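Stage II sporulation protein Q (PDB 3TUF) forms, together with SpoIIIAH, an intercellular channel between forespore and mother cell in sporulating Bacillus subtilis, and takes part in forespore engulfment. Local coordinates at residues 71-75 and 76-80; 141-144 and 145-149; 45-48 and 49-52; 61-64 and 65-68. All coordinates share one frame; numbering follows the deposited sequence.

Interaction 1 (71-75 and 76-80)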
loop_
_atom_site.group_PDB
_atom_site.type_symbol
_atom_site.label_atom_id
_atom_site.label_comp_id
_atom_site.label_asym_id
_atom_site.label_seq_id
_atom_site.Cartn_x
_atom_site.Cartn_y
_atom_site.Cartn_z
ATOM N N LEU A 71 -8.203 -27.958 6.579
ATOM C CA LEU A 71 -7.700 -26.832 7.346
ATOM C C LEU A 71 -7.085 -27.289 8.652
ATOM O O LEU A 71 -7.633 -28.183 9.337
ATOM C CB LEU A 71 -8.792 -25.801 7.629
ATOM C CG LEU A 71 -9.245 -24.899 6.476
ATOM C CD1 LEU A 71 -10.312 -23.952 7.009
ATOM C CD2 LEU A 71 -8.118 -24.087 5.754
ATOM N N VAL A 72 -5.952 -26.682 8.980
ATOM C CA VAL A 72 -5.378 -26.824 10.309
ATOM C C VAL A 72 -5.965 -25.761 11.249
ATOM O O VAL A 72 -5.782 -24.593 10.998
ATOM C CB VAL A 72 -3.874 -26.658 10.254
ATOM C CG1 VAL A 72 -3.338 -26.426 11.651
ATOM C CG2 VAL A 72 -3.267 -27.890 9.586
ATOM N N THR A 73 -6.638 -26.188 12.299
ATOM C CA THR A 73 -7.190 -25.287 13.276
ATOM C C THR A 73 -6.415 -25.265 14.576
ATOM O O THR A 73 -6.271 -26.262 15.249
ATOM C CB THR A 73 -8.587 -25.668 13.650
ATOM O OG1 THR A 73 -9.323 -25.964 12.477
ATOM C CG2 THR A 73 -9.244 -24.554 14.361
ATOM N N TYR A 74 -5.949 -24.087 14.926
ATOM C CA TYR A 74 -5.271 -23.858 16.166
ATOM C C TYR A 74 -6.130 -23.259 17.257
ATOM O O TYR A 74 -6.583 -23.972 18.127
ATOM C CB TYR A 74 -4.087 -22.945 15.937
ATOM C CG TYR A 74 -3.034 -22.995 17.012
ATOM C CD1 TYR A 74 -3.150 -23.845 18.095
ATOM C CD2 TYR A 74 -1.931 -22.169 16.953
ATOM C CE1 TYR A 74 -2.185 -23.876 19.085
ATOM C CE2 TYR A 74 -0.971 -22.194 17.930
ATOM C CZ TYR A 74 -1.101 -23.045 18.993
ATOM O OH TYR A 74 -0.137 -23.040 19.958
ATOM N N ASN A 75 -6.387 -21.967 17.239
ATOM C CA ASN A 75 -7.219 -21.425 18.298
ATOM C C ASN A 75 -8.323 -20.708 17.559
ATOM O O ASN A 75 -9.365 -21.282 17.305
ATOM C CB ASN A 75 -6.566 -20.531 19.338
ATOM C CG ASN A 75 -5.486 -21.243 20.105
ATOM O OD1 ASN A 75 -5.731 -21.824 21.149
ATOM N ND2 ASN A 75 -4.281 -21.210 19.581
ATOM N N ASN A 76 -8.091 -19.454 17.207
ATOM C CA ASN A 76 -8.902 -18.802 16.183
ATOM C C ASN A 76 -7.997 -18.490 15.036
ATOM O O ASN A 76 -8.170 -17.469 14.325
ATOM C CB ASN A 76 -9.587 -17.557 16.701
ATOM C CG ASN A 76 -9.689 -17.575 18.167
ATOM O OD1 ASN A 76 -8.679 -17.407 18.832
ATOM N ND2 ASN A 76 -10.890 -17.845 18.706
ATOM N N THR A 77 -7.021 -19.377 14.875
ATOM C CA THR A 77 -6.192 -19.385 13.712
ATOM C C THR A 77 -6.514 -20.633 12.880
ATOM O O THR A 77 -6.655 -21.754 13.463
ATOM C CB THR A 77 -4.734 -19.212 14.113
ATOM O OG1 THR A 77 -4.507 -17.807 14.295
ATOM C CG2 THR A 77 -3.750 -19.704 13.058
ATOM N N TYR A 78 -6.698 -20.433 11.555
ATOM C CA TYR A 78 -6.740 -21.507 10.581
ATOM C C TYR A 78 -5.559 -21.439 9.608
ATOM O O TYR A 78 -5.132 -20.362 9.191
ATOM C CB TYR A 78 -8.012 -21.367 9.785
ATOM C CG TYR A 78 -9.227 -21.334 10.669
ATOM C CD1 TYR A 78 -10.035 -22.461 10.805
ATOM C CD2 TYR A 78 -9.569 -20.191 11.380
ATOM C CE1 TYR A 78 -11.177 -22.441 11.623
ATOM C CE2 TYR A 78 -10.683 -20.154 12.174
ATOM C CZ TYR A 78 -11.486 -21.291 12.310
ATOM O OH TYR A 78 -12.619 -21.287 13.124
ATOM N N SER A 79 -5.027 -22.571 9.215
ATOM C CA SER A 79 -3.885 -22.532 8.353
ATOM C C SER A 79 -4.171 -23.660 7.336
ATOM O O SER A 79 -5.142 -24.439 7.528
ATOM C CB SER A 79 -2.630 -22.690 9.216
ATOM O OG SER A 79 -1.636 -23.505 8.612
ATOM N N LEU A 80 -3.431 -23.699 6.220
ATOM C CA LEU A 80 -3.729 -24.644 5.124
ATOM C C LEU A 80 -3.057 -25.952 5.500
ATOM O O LEU A 80 -1.979 -25.897 6.073
ATOM C CB LEU A 80 -3.054 -24.182 3.852
ATOM C CG LEU A 80 -3.528 -22.862 3.205
ATOM C CD1 LEU A 80 -2.895 -22.805 1.835
ATOM C CD2 LEU A 80 -5.024 -22.751 3.134
#

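Interaction 2 (141-144 and 145-149)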
loop_
_atom_site.group_PDB
_atom_site.type_symbol
_atom_site.label_atom_id
_atom_site.label_comp_id
_atom_site.label_asym_id
_atom_site.label_seq_id
_atom_site.Cartn_x
_atom_site.Cartn_y
_atom_site.Cartn_z
ATOM N N ASP A 141 21.784 -38.758 11.398
ATOM C CA ASP A 141 21.468 -40.170 11.124
ATOM C C ASP A 141 21.130 -40.344 9.625
ATOM O O ASP A 141 20.391 -39.525 9.059
ATOM C CB ASP A 141 20.321 -40.668 12.029
ATOM C CG ASP A 141 20.766 -40.906 13.484
ATOM O OD1 ASP A 141 21.987 -40.916 13.699
ATOM O OD2 ASP A 141 19.916 -41.084 14.407
ATOM N N LYS A 142 21.721 -41.347 8.974
ATOM C CA LYS A 142 21.316 -41.801 7.645
ATOM C C LYS A 142 20.197 -42.775 7.905
ATOM O O LYS A 142 20.424 -43.680 8.672
ATOM C CB LYS A 142 22.431 -42.663 7.059
ATOM C CG LYS A 142 23.271 -42.019 6.029
ATOM C CD LYS A 142 24.288 -41.122 6.660
ATOM C CE LYS A 142 24.317 -39.817 5.860
ATOM N NZ LYS A 142 25.693 -39.320 5.565
ATOM N N VAL A 143 19.015 -42.643 7.309
ATOM C CA VAL A 143 17.999 -43.710 7.451
ATOM C C VAL A 143 17.714 -44.368 6.124
ATOM O O VAL A 143 17.980 -43.778 5.051
ATOM C CB VAL A 143 16.646 -43.217 8.048
ATOM C CG1 VAL A 143 16.812 -42.793 9.502
ATOM C CG2 VAL A 143 16.090 -42.092 7.258
ATOM N N LYS A 144 17.179 -45.581 6.198
ATOM C CA LYS A 144 16.727 -46.311 5.021
ATOM C C LYS A 144 15.181 -46.317 4.994
ATOM O O LYS A 144 14.513 -46.115 6.030
ATOM C CB LYS A 144 17.405 -47.734 4.881
ATOM C CG LYS A 144 17.602 -48.473 6.210
ATOM C CD LYS A 144 18.691 -49.625 6.280
ATOM C CE LYS A 144 19.059 -50.064 7.773
ATOM N NZ LYS A 144 17.932 -50.553 8.689
ATOM N N GLN A 145 14.631 -46.478 3.777
ATOM C CA GLN A 145 13.208 -46.546 3.539
ATOM C C GLN A 145 12.568 -47.593 4.459
ATOM O O GLN A 145 13.078 -48.673 4.549
ATOM C CB GLN A 145 13.010 -46.923 2.078
ATOM C CG GLN A 145 11.556 -47.126 1.736
ATOM C CD GLN A 145 11.204 -46.962 0.258
ATOM O OE1 GLN A 145 11.763 -47.644 -0.612
ATOM N NE2 GLN A 145 10.242 -46.072 -0.027
ATOM N N ASN A 146 11.488 -47.262 5.161
ATOM C CA ASN A 146 10.789 -48.161 6.129
ATOM C C ASN A 146 11.443 -48.344 7.481
ATOM O O ASN A 146 10.954 -49.096 8.370
ATOM C CB ASN A 146 10.444 -49.521 5.516
ATOM C CG ASN A 146 9.395 -49.367 4.457
ATOM O OD1 ASN A 146 9.686 -49.389 3.250
ATOM N ND2 ASN A 146 8.169 -49.086 4.894
ATOM N N GLN A 147 12.551 -47.634 7.654
ATOM C CA GLN A 147 13.200 -47.630 8.920
ATOM C C GLN A 147 12.426 -46.747 9.864
ATOM O O GLN A 147 12.183 -45.558 9.566
ATOM C CB GLN A 147 14.593 -47.129 8.761
ATOM C CG GLN A 147 15.361 -47.339 10.045
ATOM C CD GLN A 147 16.743 -46.736 10.003
ATOM O OE1 GLN A 147 17.186 -46.230 11.024
ATOM N NE2 GLN A 147 17.438 -46.786 8.862
ATOM N N VAL A 148 12.015 -47.328 10.987
ATOM C CA VAL A 148 11.204 -46.593 11.948
ATOM C C VAL A 148 12.000 -45.413 12.427
ATOM O O VAL A 148 13.212 -45.535 12.699
ATOM C CB VAL A 148 10.825 -47.444 13.156
ATOM C CG1 VAL A 148 10.475 -46.574 14.361
ATOM C CG2 VAL A 148 9.643 -48.389 12.774
ATOM N N ILE A 149 11.328 -44.264 12.515
ATOM C CA ILE A 149 11.998 -43.082 12.967
ATOM C C ILE A 149 11.279 -42.394 14.099
ATOM O O ILE A 149 11.795 -41.417 14.637
ATOM C CB ILE A 149 12.234 -42.078 11.829
ATOM C CG1 ILE A 149 10.905 -41.558 11.316
ATOM C CG2 ILE A 149 13.165 -42.705 10.710
ATOM C CD1 ILE A 149 11.062 -40.719 10.070
#

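Interaction 3 (45-48 and 49-52)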
loop_
_atom_site.group_PDB
_atom_site.type_symbol
_atom_site.label_atom_id
_atom_site.label_comp_id
_atom_site.label_asym_id
_atom_site.label_seq_id
_atom_site.Cartn_x
_atom_site.Cartn_y
_atom_site.Cartn_z
ATOM N N VAL A 45 4.720 -45.334 7.392
ATOM C CA VAL A 45 4.200 -46.133 8.521
ATOM C C VAL A 45 4.699 -47.551 8.338
ATOM O O VAL A 45 5.154 -47.888 7.251
ATOM C CB VAL A 45 2.686 -46.035 8.538
ATOM C CG1 VAL A 45 2.069 -47.185 9.149
ATOM C CG2 VAL A 45 2.280 -44.839 9.319
ATOM N N VAL A 46 4.687 -48.385 9.384
ATOM C CA VAL A 46 5.123 -49.751 9.176
ATOM C C VAL A 46 3.886 -50.619 8.908
ATOM O O VAL A 46 3.829 -51.413 7.966
ATOM C CB VAL A 46 5.938 -50.300 10.367
ATOM C CG1 VAL A 46 6.213 -51.767 10.141
ATOM C CG2 VAL A 46 7.283 -49.533 10.576
ATOM N N ASP A 47 2.877 -50.465 9.743
ATOM C CA ASP A 47 1.658 -51.162 9.524
ATOM C C ASP A 47 0.697 -50.252 8.747
ATOM O O ASP A 47 -0.284 -49.745 9.336
ATOM C CB ASP A 47 1.057 -51.497 10.866
ATOM C CG ASP A 47 -0.142 -52.368 10.728
ATOM O OD1 ASP A 47 -0.384 -52.845 9.581
ATOM O OD2 ASP A 47 -0.836 -52.568 11.732
ATOM N N SER A 48 0.944 -50.045 7.438
ATOM C CA SER A 48 0.090 -49.157 6.592
ATOM C C SER A 48 -1.369 -49.564 6.505
ATOM O O SER A 48 -2.221 -48.736 6.270
ATOM C CB SER A 48 0.636 -49.020 5.177
ATOM O OG SER A 48 1.319 -50.189 4.807
ATOM N N GLU A 49 -1.676 -50.827 6.707
ATOM C CA GLU A 49 -3.067 -51.225 6.626
ATOM C C GLU A 49 -3.899 -50.806 7.807
ATOM O O GLU A 49 -5.084 -50.698 7.661
ATOM C CB GLU A 49 -3.175 -52.721 6.500
ATOM C CG GLU A 49 -2.659 -53.208 5.191
ATOM C CD GLU A 49 -3.757 -53.449 4.215
ATOM O OE1 GLU A 49 -4.952 -53.226 4.562
ATOM O OE2 GLU A 49 -3.418 -53.877 3.091
ATOM N N ASN A 50 -3.318 -50.596 8.975
ATOM C CA ASN A 50 -4.124 -50.263 10.153
ATOM C C ASN A 50 -4.290 -48.746 10.437
ATOM O O ASN A 50 -4.843 -48.325 11.504
ATOM C CB ASN A 50 -3.541 -50.965 11.361
ATOM C CG ASN A 50 -4.534 -51.098 12.513
ATOM O OD1 ASN A 50 -4.115 -51.143 13.666
ATOM N ND2 ASN A 50 -5.832 -51.171 12.222
ATOM N N VAL A 51 -3.813 -47.920 9.502
ATOM C CA VAL A 51 -4.110 -46.492 9.595
ATOM C C VAL A 51 -4.882 -45.968 8.414
ATOM O O VAL A 51 -4.859 -46.571 7.323
ATOM C CB VAL A 51 -2.880 -45.587 9.861
ATOM C CG1 VAL A 51 -2.298 -45.913 11.264
ATOM C CG2 VAL A 51 -1.825 -45.715 8.738
ATOM N N SER A 52 -5.563 -44.843 8.646
ATOM C CA SER A 52 -6.219 -44.095 7.580
ATOM C C SER A 52 -5.765 -42.617 7.559
ATOM O O SER A 52 -5.337 -42.088 8.557
ATOM C CB SER A 52 -7.724 -44.176 7.769
ATOM O OG SER A 52 -8.039 -43.650 9.046
HETATM O O HOH W 1 -0.246 -53.455 6.993
#

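Interaction 4 (61-64 and 65-68)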
loop_
_atom_site.group_PDB
_atom_site.type_symbol
_atom_site.label_atom_id
_atom_site.label_comp_id
_atom_site.label_asym_id
_atom_site.label_seq_id
_atom_site.Cartn_x
_atom_site.Cartn_y
_atom_site.Cartn_z
ATOM N N ASP A 61 -8.811 -26.170 -5.633
ATOM C CA ASP A 61 -9.887 -26.485 -6.558
ATOM C C ASP A 61 -10.802 -27.613 -6.084
ATOM O O ASP A 61 -11.549 -28.160 -6.873
ATOM C CB ASP A 61 -9.296 -26.832 -7.922
ATOM C CG ASP A 61 -8.442 -28.052 -7.876
ATOM O OD1 ASP A 61 -8.429 -28.787 -6.855
ATOM O OD2 ASP A 61 -7.766 -28.289 -8.880
ATOM N N ALA A 62 -10.729 -27.974 -4.808
ATOM C CA ALA A 62 -11.568 -29.048 -4.264
ATOM C C ALA A 62 -12.878 -28.438 -3.846
ATOM O O ALA A 62 -12.990 -27.216 -3.741
ATOM C CB ALA A 62 -10.864 -29.756 -3.052
ATOM N N ALA A 63 -13.893 -29.259 -3.614
ATOM C CA ALA A 63 -15.193 -28.710 -3.149
ATOM C C ALA A 63 -14.977 -28.014 -1.825
ATOM O O ALA A 63 -14.006 -28.321 -1.107
ATOM C CB ALA A 63 -16.237 -29.836 -2.960
ATOM N N LYS A 64 -15.903 -27.110 -1.504
ATOM C CA LYS A 64 -15.928 -26.370 -0.273
ATOM C C LYS A 64 -15.675 -27.217 0.986
ATOM O O LYS A 64 -14.790 -26.898 1.824
ATOM C CB LYS A 64 -17.263 -25.614 -0.148
ATOM C CG LYS A 64 -17.211 -24.611 1.017
ATOM C CD LYS A 64 -18.465 -23.802 1.167
ATOM C CE LYS A 64 -19.292 -24.386 2.273
ATOM N NZ LYS A 64 -20.058 -23.250 2.801
ATOM N N GLU A 65 -16.439 -28.293 1.090
ATOM C CA GLU A 65 -16.332 -29.285 2.155
ATOM C C GLU A 65 -14.940 -29.859 2.324
ATOM O O GLU A 65 -14.458 -29.995 3.443
ATOM C CB GLU A 65 -17.317 -30.427 1.890
ATOM C CG GLU A 65 -18.174 -30.775 3.090
ATOM C CD GLU A 65 -19.071 -29.624 3.511
ATOM O OE1 GLU A 65 -18.655 -28.442 3.395
ATOM O OE2 GLU A 65 -20.203 -29.908 3.962
ATOM N N GLU A 66 -14.295 -30.178 1.215
ATOM C CA GLU A 66 -12.961 -30.754 1.263
ATOM C C GLU A 66 -11.916 -29.735 1.601
ATOM O O GLU A 66 -10.907 -30.080 2.192
ATOM C CB GLU A 66 -12.591 -31.310 -0.089
ATOM C CG GLU A 66 -13.686 -32.071 -0.770
ATOM C CD GLU A 66 -13.282 -33.499 -0.934
ATOM O OE1 GLU A 66 -12.566 -34.012 -0.006
ATOM O OE2 GLU A 66 -13.650 -34.081 -2.000
ATOM N N LYS A 67 -12.128 -28.489 1.178
ATOM C CA LYS A 67 -11.236 -27.396 1.601
ATOM C C LYS A 67 -11.378 -27.168 3.087
ATOM O O LYS A 67 -10.368 -27.051 3.778
ATOM C CB LYS A 67 -11.521 -26.154 0.825
ATOM C CG LYS A 67 -10.962 -26.313 -0.538
ATOM C CD LYS A 67 -11.024 -24.958 -1.264
ATOM C CE LYS A 67 -12.470 -24.581 -1.602
ATOM N NZ LYS A 67 -12.426 -23.325 -2.461
ATOM N N GLU A 68 -12.628 -27.152 3.570
ATOM C CA GLU A 68 -12.895 -26.948 4.988
ATOM C C GLU A 68 -12.233 -28.032 5.854
ATOM O O GLU A 68 -11.710 -27.796 6.956
ATOM C CB GLU A 68 -14.398 -26.954 5.226
ATOM C CG GLU A 68 -14.975 -25.567 5.299
ATOM C CD GLU A 68 -16.430 -25.628 5.149
ATOM O OE1 GLU A 68 -16.835 -26.438 4.305
ATOM O OE2 GLU A 68 -17.177 -24.924 5.841
HETATM O O HOH W 2 -12.411 -24.816 -4.917
HETATM O O HOH W 3 -12.781 -32.341 -4.307
#

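Interaction 1 (71-75 and 76-80)
Leu71 lays its two methyl branches against the returning strand of a beta hairpin. Its CD2 lies 3.5 Å from Ser79 O, while its CD1 meets the Tyr78 ring obliquely at CD1, 4.1 Å away. Its own carbonyl oxygen accepts a hydrogen bond from Lys55 NZ. Val72 and Ser79 form an antiparallel hydrogen-bonded pair: Val72 N donates to Ser79 O and Ser79 N to Val72 O, each over 2.8 Å. Both side chains share one face, against Tyr157. Thr73 faces Tyr78 in the following non-hydrogen-bonded pair, on the other face. The two side chains run alongside, pointing the same way, for Tyr78 CG stands anti to its carbonyl carbon (chi1 -55°) and Thr73 OG1 does likewise (chi1 -45°). Thr73 OG1 is 3.9 Å from Tyr78 CD1, and Thr73 CG2 4.0 Å from Tyr78 CE1. Next, Tyr74 N closes the ladder with a nearly straight bond (164° at the hydrogen) to Thr77 O, 2.8 Å away. The chain then turns through Asn75 and Asn76, the Asn76 side chain packing on His167 of the SpoIIIAH chain. An alanine at Asn76 removes the carboxamide, which would probably leave that histidine without part of its packing. Residues 77-79 also pair with an antiparallel strand of SpoIIIAH, where Thr77 OG1 bonds Thr192 of SpoIIIAH and Ser79 OG bonds Asp188 of SpoIIIAH. The second strand thus spends one edge on its own hairpin and the other on the partner, which implies that hairpin and interface share a single hydrogen-bonded sheet.

Interaction 2 (141-144 and 145-149)
Two torsions bring Lys144 and Gln147 together: Gln147 CG stands anti to the backbone N (chi1 -170°) and its chain runs on extended, while Lys144 CG is wedged between its own N and carbonyl carbon (chi1 38°). The two chains consequently cross at about a right angle, with Lys144 CG 4.2 Å from Gln147 CB. From there the glutamine reaches back along the preceding residues, its CD lying 4.0 Å from Lys144 N and 4.0 Å from Val143 CG1. The backbone bond beneath this crossing runs from Gln147 N to Lys144 O over 3.0 Å. An alanine in place of Gln147 would keep the backbone bond but would probably open a gap beside Val143 and leave the aliphatic part of Lys144 freer to turn. Further in, Val143 CG1 meets Ile149 CG2 at 3.8 Å, the two side chains crossing almost perpendicularly in a buried patch that Val104 and Val96 extend. At the bend, Gln145 NE2 bonds the carbonyl oxygens of Ser99 and Asn40, while the backbone N of Gln145 bonds Ser101 OG. Asn146 takes up a positive phi of 77°, as the third position of a type II beta turn requires. That turn, Lys144 to Gln147, is no hairpin tip: strand 142-143 pairs with 102-110, whereas 148-151 joins 95-97 and 134-135, making it a connection between two sheets within the M23 peptidase-family fold.

Interaction 3 (45-48 and 49-52)
A four-residue turn, Asp47 to Asn50, leads the chain into strand 51-55, and its defining backbone bond runs from Asn50 N to Asp47 O over 3.2 Å, with an angle of 152° at the hydrogen. The Asp47 side chain adds to this closure. Its CG is anti to the backbone N (chi1 -173°) and beside the carbonyl carbon, which carries the carboxylate forward along the turn. There OD2 comes within 3.2 Å of Asn50 CB, the two side chains crossing obliquely with the carboxylate and amide planes 35° apart. The other oxygen works through a water molecule, which donates to Asp47 OD1 over 2.7 Å and accepts from Glu49 N over 3.0 Å. A backbone N-H inside the turn is thereby linked indirectly to the carboxylate. The carboxylate of Glu49 is not in contact with that of Asp47, Glu49 OE1 lying 6.8 Å from Asp47 OD1. On the buried side, Val45, at the start, and Val51, at the entry to the strand, approach tip to tip, Val45 CG1 lying 4.2 Å from Val51 CG2. Both also touch Phe94. Val51 CG2 reaches back as well to Ser48 O, 3.9 Å away. Beyond the turn, Ser52 bonds the backbone of Ala87, and Asn50 and Val51 pack on Glu88. Backbone dihedrals at Ser48 and Glu49 fall in the range of a type I beta turn, here delivering strand 51-55 to its antiparallel neighbour 84-88 in the large sheet.

Interaction 4 (61-64 and 65-68)
Lys64 and Glu68, one helical turn apart, pass each other at a slant: Lys64 CE approaches Glu68 OE1 to 3.8 Å, yet Lys64 NZ stays 4.5 Å from Glu68 OE2, too far for a salt bridge. That OE2 instead bonds Ser170 of the SpoIIIAH chain. Lys67 takes the reverse course. Its chain bends at chi3 (-70°) and doubles back over the start of the helix, setting CE 3.4 Å from Ala62 O. A water accepts from Lys67 NZ and donates to Ala62 O over 2.7 Å, while NZ forms its salt bridge with Asp177 of SpoIIIAH. These residues belong to the N-terminal part of helix 64-69, with Ala63 at the N-cap. Ala63 O accepts from Lys67 N over 3.0 Å, the first i to i+4 bond of the helix, and weakly from Glu66 N. Lys64 O likewise accepts from Glu68 N at 2.8 Å. Glu66 turns to another side, its CB resting 3.8 Å from Ala62 CB. A water donates to its OE2 and, weakly, accepts from Ala63 N.

How the interactions relate
Interactions 1 and 4 adjoin in sequence, their centres 15 Å apart, and both meet the SpoIIIAH chain: the helix start through the polar ends of Lys67 and Glu68, the hairpin through a shared beta ladder. Interaction 2 lies across the chain's centre from them, its centre 31 Å from that of interaction 1 and 34 Å from that of interaction 4, and no other protein chain of the assembly touches it. Interactions 2 and 3 do touch, through Val148 CG2 and Val46 CG2 at 3.4 Å, bringing the two turn regions, 141-149 and 45-52, into contact. Interaction 3 stands 26 Å, centre to centre, from both interface contacts, and strand 51-55 leads on from it toward interaction 4.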